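Local coordinates for tetraacyldisaccharide 4'-kinase (Aquifex aeolicus, PDB 4EHX), which transfers the gamma-phosphate of ATP to the 4'-position of a tetraacyldisaccharide 1-phosphate, giving lipid IVA in lipid A biosynthesis, at residues 37-42 and 150-155; 59-64 and 305-310; 65-70 and 109-114; 85-90 and 130-135; 97-102 and 282-287. All coordinates share one frame; numbering follows the deposited sequence.

Contact 1: 37-42 and 150-155; sequences PVISVG and LNILLL
S40 and I152 meet main chain to main chain in the middle of two parallel strands. S40 N reaches L150 O at 2.9 Å, and S40 O in turn receives I152 N at 2.9 Å. One step on, I152 O accepts G42 N, and then G42 O takes L154 N at 2.8 Å in an almost straight bond (N-H...O 173°). At the start of the pairing, the bond from L150 N to V38 O is stretched and weak. On the face where S40 and N151 project, a water joins their polar ends: it accepts from S40 OG at 2.8 Å and donates to N151 OD1 and to I152 O. The hydroxyl gets there because OG is turned opposite its own backbone N (chi1 180°). R148 NH1 also holds N151 OD1, while ND2 bonds to R179 O, which fixes the amide.

The other face is greasy. I39 and I152 run alongside each other, I39 CG2 lying 3.7 Å from I152 CD1, and V41 CG1 touches L154 CD1 at 4.0 Å. Strand 38-43 leads straight into the P-loop, whose residues S45 to T52 are predicted to bind ATP, and V41 packs on K51 of that loop. Helix 51-61 covers I39 and V41 through L58, while strand 134-138 flanks 38-43 on its other edge and strand 182-186 pairs with 150-156.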
# COMPACT_ATOMS: atom_id res chain seq x y z
N PRO A 37 -10.81 16.43 6.72
CA PRO A 37 -11.22 15.04 6.49
C PRO A 37 -10.05 14.04 6.42
O PRO A 37 -8.95 14.35 5.94
CB PRO A 37 -11.96 15.10 5.15
CG PRO A 37 -12.43 16.53 5.06
CD PRO A 37 -11.32 17.33 5.68
N VAL A 38 -10.31 12.85 6.98
CA VAL A 38 -9.36 11.76 7.03
C VAL A 38 -10.02 10.51 6.46
O VAL A 38 -11.09 10.08 6.93
CB VAL A 38 -8.91 11.47 8.48
CG1 VAL A 38 -7.98 10.26 8.51
CG2 VAL A 38 -8.21 12.71 9.06
N ILE A 39 -9.40 9.95 5.44
CA ILE A 39 -9.84 8.70 4.87
C ILE A 39 -8.78 7.67 5.21
O ILE A 39 -7.61 7.91 4.98
CB ILE A 39 -9.94 8.80 3.35
CG1 ILE A 39 -10.90 9.93 2.94
CG2 ILE A 39 -10.37 7.44 2.74
CD1 ILE A 39 -10.78 10.33 1.45
N SER A 40 -9.17 6.53 5.76
CA SER A 40 -8.20 5.49 6.05
C SER A 40 -8.30 4.38 5.01
O SER A 40 -9.40 3.98 4.63
CB SER A 40 -8.40 4.92 7.46
OG SER A 40 -7.44 3.90 7.71
N VAL A 41 -7.15 3.91 4.56
CA VAL A 41 -7.07 2.71 3.74
C VAL A 41 -6.34 1.67 4.56
O VAL A 41 -5.27 1.93 5.12
CB VAL A 41 -6.34 2.96 2.39
CG1 VAL A 41 -6.24 1.64 1.59
CG2 VAL A 41 -7.09 4.03 1.60
N GLY A 42 -6.92 0.48 4.67
CA GLY A 42 -6.28 -0.54 5.46
C GLY A 42 -6.72 -1.94 5.11
O GLY A 42 -7.55 -2.17 4.22
N LEU A 150 -13.88 8.31 6.81
CA LEU A 150 -14.23 7.23 5.91
C LEU A 150 -13.22 6.11 6.10
O LEU A 150 -12.04 6.26 5.76
CB LEU A 150 -14.23 7.71 4.46
CG LEU A 150 -14.59 6.68 3.37
CD1 LEU A 150 -15.95 6.02 3.64
CD2 LEU A 150 -14.59 7.31 1.99
N ASN A 151 -13.70 5.00 6.65
CA ASN A 151 -12.84 3.88 7.04
C ASN A 151 -12.94 2.80 5.98
O ASN A 151 -13.91 2.05 5.96
CB ASN A 151 -13.28 3.34 8.41
CG ASN A 151 -12.17 2.62 9.12
OD1 ASN A 151 -11.01 2.78 8.78
ND2 ASN A 151 -12.53 1.80 10.11
N ILE A 152 -11.95 2.73 5.10
CA ILE A 152 -12.00 1.81 3.98
C ILE A 152 -11.17 0.57 4.28
O ILE A 152 -9.98 0.67 4.58
CB ILE A 152 -11.49 2.45 2.69
CG1 ILE A 152 -12.31 3.71 2.38
CG2 ILE A 152 -11.59 1.43 1.53
CD1 ILE A 152 -11.81 4.49 1.11
N LEU A 153 -11.80 -0.59 4.21
CA LEU A 153 -11.11 -1.84 4.50
C LEU A 153 -11.02 -2.68 3.25
O LEU A 153 -12.04 -2.96 2.60
CB LEU A 153 -11.88 -2.63 5.56
CG LEU A 153 -11.26 -4.00 5.91
CD1 LEU A 153 -9.93 -3.82 6.62
CD2 LEU A 153 -12.24 -4.86 6.77
N LEU A 154 -9.81 -3.10 2.92
CA LEU A 154 -9.60 -4.01 1.79
C LEU A 154 -9.61 -5.43 2.30
O LEU A 154 -8.98 -5.72 3.32
CB LEU A 154 -8.25 -3.72 1.11
CG LEU A 154 -8.25 -2.61 0.05
CD1 LEU A 154 -8.77 -1.29 0.61
CD2 LEU A 154 -6.82 -2.43 -0.48
N LEU A 155 -10.29 -6.30 1.57
CA LEU A 155 -10.40 -7.71 1.90
C LEU A 155 -10.13 -8.55 0.67
O LEU A 155 -10.74 -8.32 -0.37
CB LEU A 155 -11.82 -8.04 2.35
CG LEU A 155 -12.31 -7.96 3.79
CD1 LEU A 155 -13.72 -8.53 3.80
CD2 LEU A 155 -11.41 -8.73 4.76
O HOH W 1 -9.01 1.71 6.95

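Contact 2: 59-64 and 305-310; sequences ADLLKD and KLKKLI
L61 and L62, at the end of the helix that follows the P-loop, pack against the C-terminal helix 303-312 of this kinase. Both helices lie over the parallel sheet of the P-loop domain, and what joins them is contact between aliphatic groups, without a hydrogen bond between the two segments.

L61 comes first and points toward the other helix. Its two methyls divide the work. CD1 settles against residues one helical turn apart, 4.1 Å from L306 CD2 and 3.9 Å from I310 CD1, and in both cases the side chains cross at about a right angle. CD2 turns instead to the methylene part of K307, lying 3.6 Å from K307 CE; the lysine chain is extended beyond CG, so its aliphatic length flanks the leucine on the way to the exposed surface.

L62 follows, the first residue to leave helical geometry. One methyl of L62, CD2, faces I310, while the other, CD1, packs on I39 of the sheet. The leucine is therefore wedged between strand and helix. L306 packs on F54 and Y57 and I310 on L58, extending the same interface back along helix 51-61. I310 splits its branches between the two leucines: CG1 lies beside the backbone N (chi1 -67°) and carries CD1 to L61, while I310 CG2, opposite that N, rests 3.6 Å from L62 CD2.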
# COMPACT_ATOMS: atom_id res chain seq x y z
N ALA A 59 -6.03 8.59 -4.34
CA ALA A 59 -5.43 9.92 -4.44
C ALA A 59 -5.81 10.55 -5.78
O ALA A 59 -6.06 11.76 -5.86
CB ALA A 59 -3.90 9.85 -4.27
N ASP A 60 -5.89 9.73 -6.83
CA ASP A 60 -6.32 10.21 -8.14
C ASP A 60 -7.78 10.68 -8.15
O ASP A 60 -8.12 11.65 -8.84
CB ASP A 60 -6.11 9.15 -9.22
CG ASP A 60 -6.55 9.63 -10.59
OD1 ASP A 60 -5.78 10.40 -11.20
OD2 ASP A 60 -7.66 9.28 -11.06
N LEU A 61 -8.64 10.01 -7.39
CA LEU A 61 -10.03 10.45 -7.29
C LEU A 61 -10.08 11.85 -6.67
O LEU A 61 -10.96 12.65 -6.98
CB LEU A 61 -10.87 9.48 -6.46
CG LEU A 61 -11.16 8.09 -7.03
CD1 LEU A 61 -12.06 7.30 -6.09
CD2 LEU A 61 -11.79 8.21 -8.43
N LEU A 62 -9.11 12.13 -5.81
CA LEU A 62 -9.02 13.41 -5.10
C LEU A 62 -8.03 14.39 -5.74
O LEU A 62 -7.46 15.25 -5.05
CB LEU A 62 -8.59 13.15 -3.65
CG LEU A 62 -9.60 12.40 -2.78
CD1 LEU A 62 -8.93 11.71 -1.58
CD2 LEU A 62 -10.71 13.36 -2.32
N LYS A 63 -7.83 14.28 -7.05
CA LYS A 63 -6.83 15.10 -7.73
C LYS A 63 -7.12 16.61 -7.66
O LYS A 63 -6.24 17.44 -7.88
CB LYS A 63 -6.68 14.67 -9.18
CG LYS A 63 -7.93 14.87 -10.02
CD LYS A 63 -7.66 14.43 -11.46
CE LYS A 63 -8.92 14.63 -12.30
NZ LYS A 63 -8.77 14.23 -13.73
N ASP A 64 -8.36 16.95 -7.35
CA ASP A 64 -8.76 18.35 -7.24
C ASP A 64 -8.50 18.93 -5.84
O ASP A 64 -8.75 20.10 -5.60
CB ASP A 64 -10.23 18.51 -7.62
CG ASP A 64 -10.51 18.10 -9.07
OD1 ASP A 64 -9.73 18.50 -9.97
OD2 ASP A 64 -11.49 17.37 -9.31
N LYS A 305 -20.31 5.47 -6.86
CA LYS A 305 -20.81 5.36 -5.50
C LYS A 305 -19.70 5.64 -4.48
O LYS A 305 -19.95 6.24 -3.44
CB LYS A 305 -21.42 3.99 -5.22
CG LYS A 305 -22.58 3.62 -6.15
CD LYS A 305 -23.71 4.61 -6.06
CE LYS A 305 -24.31 4.64 -4.66
NZ LYS A 305 -25.22 5.81 -4.49
N LEU A 306 -18.49 5.20 -4.78
CA LEU A 306 -17.37 5.51 -3.89
C LEU A 306 -17.09 7.02 -3.91
O LEU A 306 -16.85 7.62 -2.86
CB LEU A 306 -16.14 4.70 -4.26
CG LEU A 306 -14.88 5.05 -3.46
CD1 LEU A 306 -15.12 4.79 -1.95
CD2 LEU A 306 -13.68 4.26 -3.96
N LYS A 307 -17.16 7.62 -5.10
CA LYS A 307 -16.92 9.06 -5.24
C LYS A 307 -17.92 9.83 -4.40
O LYS A 307 -17.59 10.83 -3.77
CB LYS A 307 -17.04 9.51 -6.71
CG LYS A 307 -15.87 9.05 -7.61
CD LYS A 307 -16.07 9.56 -9.04
CE LYS A 307 -14.86 9.29 -9.94
NZ LYS A 307 -15.16 9.72 -11.35
N LYS A 308 -19.17 9.36 -4.38
CA LYS A 308 -20.20 10.01 -3.58
C LYS A 308 -19.90 9.92 -2.08
O LYS A 308 -20.09 10.90 -1.36
CB LYS A 308 -21.58 9.43 -3.87
CG LYS A 308 -22.71 10.06 -3.06
CD LYS A 308 -24.07 9.67 -3.63
CE LYS A 308 -25.21 10.29 -2.83
NZ LYS A 308 -26.54 9.87 -3.35
N LEU A 309 -19.42 8.77 -1.62
CA LEU A 309 -19.08 8.63 -0.20
C LEU A 309 -17.96 9.59 0.15
O LEU A 309 -17.95 10.19 1.22
CB LEU A 309 -18.61 7.21 0.15
CG LEU A 309 -19.63 6.08 0.26
CD1 LEU A 309 -18.91 4.76 0.49
CD2 LEU A 309 -20.64 6.35 1.38
N ILE A 310 -17.00 9.74 -0.76
CA ILE A 310 -15.85 10.59 -0.51
C ILE A 310 -16.26 12.05 -0.45
O ILE A 310 -15.91 12.77 0.49
CB ILE A 310 -14.77 10.36 -1.56
CG1 ILE A 310 -14.21 8.94 -1.41
CG2 ILE A 310 -13.65 11.40 -1.45
CD1 ILE A 310 -13.35 8.52 -2.58

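Contact 3: 65-70 and 109-114; sequences KRVCIL and PHVSVV
V67 and V111 cross at a slant, with V111 CG1 as the atom that does most of the touching. It sits 3.6 Å from V67 CG1 and 3.7 Å from I69 CG1, bridging two residues that project from the same face of the neighbouring strand. V111 holds CG1 opposite its backbone N (chi1 176°), which also brings this methyl close over the carbonyl of V67. Farther along that face, I69 CB and V113 CG2 meet more loosely at 4.1 Å.

The other face belongs to C68, L70, S112 and V114. C68 SG leans forward along the strand and touches two residues of the partner, S112 CB and V114 CG2, the latter at 3.8 Å. L70 and V114 lie side by side and point the same way, with L70 CD2 near V114 CB.

Between the two faces the strands pair in parallel, within the alpha/beta core of the P-loop kinase. S112 N bonds to V67 O, and S112 O accepts I69 N at 2.7 Å, a straight N-H...O (172°) whose donor is tilted 32° from the carbonyl plane. I69 O then takes V114 N at 2.9 Å. Just before the strands pair, a water spans the gap, accepting from V67 N and donating to H110 O at 2.7 Å.

Helix 119-130 covers the face of C68, S112 and V114, chiefly through L130, while L62 and L108 pack on V67 and I69 across the sheet. S112 OG is hydrogen-bonded to Y87 N, in the turn that follows strand 81-86.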
# COMPACT_ATOMS: atom_id res chain seq x y z
N LYS A 65 -8.01 18.09 -4.92
CA LYS A 65 -7.75 18.51 -3.54
C LYS A 65 -6.25 18.44 -3.22
O LYS A 65 -5.50 17.70 -3.86
CB LYS A 65 -8.48 17.59 -2.55
CG LYS A 65 -9.99 17.63 -2.63
CD LYS A 65 -10.54 18.99 -2.21
CE LYS A 65 -12.05 18.96 -2.02
NZ LYS A 65 -12.53 20.29 -1.56
N ARG A 66 -5.84 19.20 -2.21
CA ARG A 66 -4.48 19.10 -1.69
C ARG A 66 -4.42 17.89 -0.76
O ARG A 66 -4.98 17.93 0.33
CB ARG A 66 -4.10 20.39 -0.96
CG ARG A 66 -4.04 21.61 -1.89
CD ARG A 66 -3.94 22.92 -1.11
NE ARG A 66 -2.68 23.04 -0.37
CZ ARG A 66 -1.54 23.46 -0.91
NH1 ARG A 66 -1.49 23.79 -2.19
NH2 ARG A 66 -0.44 23.55 -0.17
N VAL A 67 -3.75 16.83 -1.20
CA VAL A 67 -3.77 15.54 -0.49
C VAL A 67 -2.45 15.29 0.24
O VAL A 67 -1.36 15.57 -0.29
CB VAL A 67 -4.00 14.39 -1.50
CG1 VAL A 67 -3.91 13.01 -0.81
CG2 VAL A 67 -5.32 14.58 -2.25
N CYS A 68 -2.54 14.74 1.44
CA CYS A 68 -1.35 14.31 2.15
C CYS A 68 -1.55 12.90 2.65
O CYS A 68 -2.55 12.61 3.30
CB CYS A 68 -1.03 15.24 3.32
SG CYS A 68 0.48 14.84 4.21
N ILE A 69 -0.60 12.02 2.36
CA ILE A 69 -0.62 10.66 2.90
C ILE A 69 0.05 10.66 4.28
O ILE A 69 1.11 11.24 4.44
CB ILE A 69 0.20 9.69 2.02
CG1 ILE A 69 -0.23 9.78 0.56
CG2 ILE A 69 0.14 8.26 2.60
CD1 ILE A 69 -1.67 9.46 0.32
N LEU A 70 -0.58 10.01 5.26
CA LEU A 70 0.04 9.82 6.56
C LEU A 70 0.43 8.36 6.63
O LEU A 70 -0.43 7.48 6.72
CB LEU A 70 -0.93 10.16 7.71
CG LEU A 70 -1.48 11.59 7.72
CD1 LEU A 70 -2.44 11.79 8.94
CD2 LEU A 70 -0.32 12.59 7.79
N PRO A 109 3.14 11.60 -7.58
CA PRO A 109 3.83 12.86 -7.94
C PRO A 109 3.14 14.20 -7.61
O PRO A 109 3.80 15.23 -7.73
CB PRO A 109 4.05 12.72 -9.47
CG PRO A 109 3.07 11.66 -9.90
CD PRO A 109 2.99 10.71 -8.74
N HIS A 110 1.87 14.21 -7.20
CA HIS A 110 1.22 15.48 -6.83
C HIS A 110 0.75 15.50 -5.37
O HIS A 110 -0.01 16.38 -4.96
CB HIS A 110 0.02 15.74 -7.73
CG HIS A 110 0.32 15.58 -9.19
ND1 HIS A 110 1.04 16.52 -9.90
CD2 HIS A 110 0.03 14.59 -10.06
CE1 HIS A 110 1.17 16.11 -11.15
NE2 HIS A 110 0.57 14.95 -11.27
N VAL A 111 1.21 14.53 -4.60
CA VAL A 111 0.68 14.34 -3.25
C VAL A 111 1.79 14.45 -2.21
O VAL A 111 2.91 14.03 -2.47
CB VAL A 111 0.01 12.97 -3.16
CG1 VAL A 111 -0.46 12.71 -1.76
CG2 VAL A 111 -1.17 12.88 -4.15
N SER A 112 1.48 15.01 -1.04
CA SER A 112 2.45 15.04 0.05
C SER A 112 2.46 13.71 0.82
O SER A 112 1.46 13.00 0.84
CB SER A 112 2.19 16.21 1.01
OG SER A 112 2.33 17.46 0.36
N VAL A 113 3.59 13.38 1.42
CA VAL A 113 3.72 12.17 2.23
C VAL A 113 4.44 12.52 3.52
O VAL A 113 5.51 13.15 3.51
CB VAL A 113 4.51 11.06 1.51
CG1 VAL A 113 4.69 9.83 2.42
CG2 VAL A 113 3.80 10.67 0.22
N VAL A 114 3.84 12.12 4.62
CA VAL A 114 4.43 12.33 5.94
C VAL A 114 4.53 10.99 6.65
O VAL A 114 3.59 10.19 6.63
CB VAL A 114 3.58 13.35 6.76
CG1 VAL A 114 3.98 13.32 8.23
CG2 VAL A 114 3.72 14.75 6.15
O HOH W 2 -2.36 16.94 -3.73

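Contact 4: 85-90 and 130-135; sequences SEYGNL and LSPEVF
L130 O is gripped by two donors: the hydroxyl of Y87, with Y87 OH only 2.6 Å away, and the guanidinium NH2 of R66. Y87 sits at the tip of a beta hairpin, in the type I' turn from E86 to N89 that joins strand 81-86 to strand 89-90; E86 N to N89 O (2.9 Å) and N89 N to E86 O close it. The turn places its tyrosine beside the end of helix 119-130, just where S131 leaves helical geometry. The hydroxyl comes from above the carbonyl plane of L130, 36° out of it, whereas seen from the tyrosine the oxygen lies at the ring's edge and in its plane. Beyond L130, Y87 OH also touches P132 CA at 3.6 Å, and R66 packs against Y87 itself. A phenylalanine in place of Y87 has no hydroxyl and would probably leave L130 O without its short bond and the ring freer to shift away from the helix end. Beside the ring, E86 stretches out with CG opposite its backbone N (chi1 173°) and crosses the leucine at a slant, E86 CG lying 3.7 Å from L130 CD2.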
# COMPACT_ATOMS: atom_id res chain seq x y z
N SER A 85 7.66 13.93 1.42
CA SER A 85 7.48 14.56 0.12
C SER A 85 6.53 15.73 0.25
O SER A 85 5.54 15.65 0.96
CB SER A 85 6.89 13.55 -0.86
OG SER A 85 6.57 14.18 -2.09
N GLU A 86 6.82 16.81 -0.47
CA GLU A 86 5.93 17.96 -0.51
C GLU A 86 5.28 18.04 -1.89
O GLU A 86 5.91 18.47 -2.86
CB GLU A 86 6.70 19.24 -0.19
CG GLU A 86 5.87 20.51 -0.38
CD GLU A 86 6.68 21.77 -0.10
OE1 GLU A 86 7.85 21.84 -0.54
OE2 GLU A 86 6.14 22.68 0.57
N TYR A 87 4.04 17.58 -1.96
CA TYR A 87 3.29 17.55 -3.22
C TYR A 87 4.10 16.99 -4.39
O TYR A 87 4.17 17.60 -5.46
CB TYR A 87 2.70 18.93 -3.52
CG TYR A 87 1.75 19.30 -2.41
CD1 TYR A 87 0.54 18.62 -2.27
CD2 TYR A 87 2.08 20.26 -1.46
CE1 TYR A 87 -0.33 18.90 -1.23
CE2 TYR A 87 1.21 20.55 -0.40
CZ TYR A 87 0.01 19.87 -0.31
OH TYR A 87 -0.87 20.15 0.71
N GLY A 88 4.70 15.82 -4.18
CA GLY A 88 5.39 15.13 -5.25
C GLY A 88 6.89 15.27 -5.15
O GLY A 88 7.61 14.42 -5.66
N ASN A 89 7.36 16.32 -4.50
CA ASN A 89 8.81 16.56 -4.40
C ASN A 89 9.44 15.88 -3.19
O ASN A 89 9.23 16.29 -2.06
CB ASN A 89 9.11 18.07 -4.37
CG ASN A 89 8.71 18.77 -5.66
OD1 ASN A 89 8.73 18.18 -6.74
ND2 ASN A 89 8.35 20.05 -5.55
N LEU A 90 10.22 14.83 -3.44
CA LEU A 90 10.90 14.12 -2.36
C LEU A 90 11.86 15.05 -1.61
O LEU A 90 12.58 15.85 -2.21
CB LEU A 90 11.65 12.88 -2.89
CG LEU A 90 10.84 11.57 -2.93
CD1 LEU A 90 10.49 11.09 -1.51
CD2 LEU A 90 9.57 11.73 -3.76
N LEU A 130 2.17 22.12 5.23
CA LEU A 130 1.74 21.74 3.89
C LEU A 130 0.30 22.16 3.53
O LEU A 130 -0.13 22.01 2.39
CB LEU A 130 1.86 20.22 3.72
CG LEU A 130 3.23 19.56 3.94
CD1 LEU A 130 3.11 18.05 4.10
CD2 LEU A 130 4.20 19.92 2.82
N SER A 131 -0.42 22.69 4.52
CA SER A 131 -1.86 22.97 4.43
C SER A 131 -2.73 22.06 3.53
O SER A 131 -3.42 22.53 2.63
CB SER A 131 -2.10 24.44 4.08
OG SER A 131 -1.46 24.78 2.87
N PRO A 132 -2.70 20.75 3.79
CA PRO A 132 -3.54 19.81 3.03
C PRO A 132 -5.04 20.02 3.25
O PRO A 132 -5.47 20.56 4.26
CB PRO A 132 -3.10 18.45 3.57
CG PRO A 132 -2.70 18.74 4.98
CD PRO A 132 -2.10 20.11 4.98
N GLU A 133 -5.84 19.59 2.28
CA GLU A 133 -7.29 19.61 2.41
C GLU A 133 -7.86 18.27 2.86
O GLU A 133 -8.99 18.21 3.32
CB GLU A 133 -7.92 20.02 1.09
CG GLU A 133 -7.62 21.46 0.77
CD GLU A 133 -8.03 21.84 -0.64
OE1 GLU A 133 -7.60 21.16 -1.58
OE2 GLU A 133 -8.78 22.82 -0.78
N VAL A 134 -7.10 17.20 2.69
CA VAL A 134 -7.57 15.86 3.08
C VAL A 134 -6.38 14.97 3.35
O VAL A 134 -5.33 15.11 2.71
CB VAL A 134 -8.48 15.24 1.98
CG1 VAL A 134 -7.74 15.17 0.61
CG2 VAL A 134 -9.00 13.86 2.41
N PHE A 135 -6.51 14.07 4.33
CA PHE A 135 -5.48 13.07 4.61
C PHE A 135 -5.93 11.68 4.21
O PHE A 135 -7.10 11.33 4.35
CB PHE A 135 -5.16 13.01 6.10
CG PHE A 135 -4.47 14.23 6.60
CD1 PHE A 135 -3.13 14.45 6.30
CD2 PHE A 135 -5.15 15.14 7.41
CE1 PHE A 135 -2.47 15.58 6.78
CE2 PHE A 135 -4.50 16.27 7.90
CZ PHE A 135 -3.16 16.48 7.58

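Contact 5: 97-102 and 282-287; sequences AGDEPY and LIKLQG
Q286 NE2 makes two well-formed bonds, one across to Y102 OH at 2.9 Å and one back to I283 O, also at 2.9 Å. Both are fairly straight (157° and 158°), so both amide protons are used and the amide cannot easily turn. The other end of the group, OE1, is held by K106 NZ. Glutamine and tyrosine approach from opposite directions; NE2 comes to the edge of the phenol, in the ring plane, and the planes of ring and amide stand 45° apart.

A second polar link is a salt bridge, with a long, weak hydrogen bond from K284 NZ to D99 OD2 at 3.3 Å. The two side chains cross at about a right angle, the lysine bending round to reach the carboxylate. D99 follows G98, the N-cap of helix 99-107, where its negative charge is likely to be favoured by the helix end. W94 touches both D99 and K284 and meets the Y102 ring edge-to-face.

Between the polar links sits I283. I283 and Y102 pass alongside one another, running in opposite senses, with I283 CB 4.0 Å from Y102 CE1, and I283 sends CD1 toward D99 O. A leucine in place of Y102 would probably cost Q286 NE2 one of its two acceptors and leave W94 without the ring it meets edge-to-face.

Helix 99-107 belongs to the P-loop domain and residues 282-287 probably to the second alpha/beta domain, consistent with an interdomain contact in the two-domain architecture of LpxK.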
# COMPACT_ATOMS: atom_id res chain seq x y z
N ALA A 97 13.60 7.94 4.90
CA ALA A 97 12.15 7.88 4.93
C ALA A 97 11.66 6.50 5.33
O ALA A 97 10.56 6.35 5.87
CB ALA A 97 11.56 8.27 3.58
N GLY A 98 12.47 5.48 5.06
CA GLY A 98 12.00 4.11 5.06
C GLY A 98 11.51 3.78 3.67
O GLY A 98 11.00 4.64 2.96
N ASP A 99 11.66 2.52 3.26
CA ASP A 99 11.29 2.10 1.91
C ASP A 99 9.83 2.36 1.57
O ASP A 99 9.51 2.69 0.42
CB ASP A 99 11.63 0.63 1.69
CG ASP A 99 13.10 0.40 1.38
OD1 ASP A 99 13.92 1.31 1.64
OD2 ASP A 99 13.43 -0.70 0.89
N GLU A 100 8.94 2.20 2.55
CA GLU A 100 7.50 2.28 2.30
C GLU A 100 6.97 3.70 2.00
O GLU A 100 6.28 3.92 1.00
CB GLU A 100 6.71 1.68 3.48
CG GLU A 100 7.31 0.41 4.07
CD GLU A 100 8.52 0.67 4.98
OE1 GLU A 100 8.38 1.41 5.98
OE2 GLU A 100 9.61 0.13 4.69
N PRO A 101 7.25 4.66 2.90
CA PRO A 101 6.81 6.02 2.58
C PRO A 101 7.52 6.56 1.33
O PRO A 101 6.91 7.31 0.57
CB PRO A 101 7.23 6.83 3.82
CG PRO A 101 7.32 5.81 4.93
CD PRO A 101 7.87 4.58 4.24
N TYR A 102 8.79 6.19 1.14
CA TYR A 102 9.53 6.69 -0.02
C TYR A 102 8.89 6.17 -1.31
O TYR A 102 8.65 6.93 -2.25
CB TYR A 102 11.02 6.32 0.05
CG TYR A 102 11.83 6.95 -1.08
CD1 TYR A 102 11.88 6.36 -2.34
CD2 TYR A 102 12.51 8.15 -0.89
CE1 TYR A 102 12.61 6.94 -3.38
CE2 TYR A 102 13.24 8.74 -1.92
CZ TYR A 102 13.29 8.13 -3.16
OH TYR A 102 14.00 8.71 -4.18
N LEU A 282 13.07 -0.82 -7.71
CA LEU A 282 13.33 0.25 -8.65
C LEU A 282 13.73 1.55 -7.95
O LEU A 282 14.47 2.35 -8.51
CB LEU A 282 12.11 0.47 -9.55
CG LEU A 282 12.21 1.48 -10.69
CD1 LEU A 282 13.28 1.08 -11.73
CD2 LEU A 282 10.85 1.64 -11.33
N ILE A 283 13.24 1.77 -6.73
CA ILE A 283 13.53 3.03 -6.04
C ILE A 283 15.03 3.19 -5.77
O ILE A 283 15.51 4.30 -5.56
CB ILE A 283 12.73 3.22 -4.73
CG1 ILE A 283 12.98 2.06 -3.76
CG2 ILE A 283 11.25 3.37 -5.01
CD1 ILE A 283 12.30 2.24 -2.41
N LYS A 284 15.76 2.07 -5.79
CA LYS A 284 17.18 2.09 -5.48
C LYS A 284 18.04 2.16 -6.73
O LYS A 284 19.26 2.17 -6.66
CB LYS A 284 17.56 0.85 -4.66
CG LYS A 284 16.86 0.78 -3.31
CD LYS A 284 16.37 -0.63 -3.02
CE LYS A 284 15.56 -0.68 -1.74
NZ LYS A 284 16.37 -0.27 -0.56
N LEU A 285 17.38 2.24 -7.89
CA LEU A 285 18.06 2.21 -9.17
C LEU A 285 17.68 3.38 -10.06
O LEU A 285 17.71 3.28 -11.29
CB LEU A 285 17.77 0.89 -9.89
CG LEU A 285 18.29 -0.36 -9.19
CD1 LEU A 285 17.68 -1.60 -9.81
CD2 LEU A 285 19.81 -0.39 -9.27
N GLN A 286 17.31 4.50 -9.45
CA GLN A 286 16.91 5.65 -10.25
C GLN A 286 18.09 6.18 -11.04
O GLN A 286 19.22 6.20 -10.55
CB GLN A 286 16.30 6.74 -9.36
CG GLN A 286 15.10 6.22 -8.57
CD GLN A 286 14.55 7.26 -7.61
OE1 GLN A 286 14.35 8.41 -7.98
NE2 GLN A 286 14.30 6.84 -6.38
N GLY A 287 17.84 6.61 -12.27
CA GLY A 287 18.93 7.07 -13.10
C GLY A 287 19.37 6.02 -14.10
O GLY A 287 19.74 6.36 -15.22

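Overall arrangement
Contacts 1 to 4 build up the P-loop domain, and contact 5 probably ties it to the second domain. Contact 1 lies nearest the predicted ATP site: the side chain of V41 is about 4 Å from that of K51, against about 8 Å for I69 in contact 3; in contact 5, I283 is about 10 Å from T52. Contact 2 rests on contact 1, with L150 CD2 3.8 Å from I310 CG1. Contacts 3 and 4 nearly coincide, their centres 4 Å apart. F135 pairs with 37-42, carrying contact 4 into contact 1. Contact 5 stands about 25 Å from contact 1 between centres, but L90 of contact 4 packs on Y102.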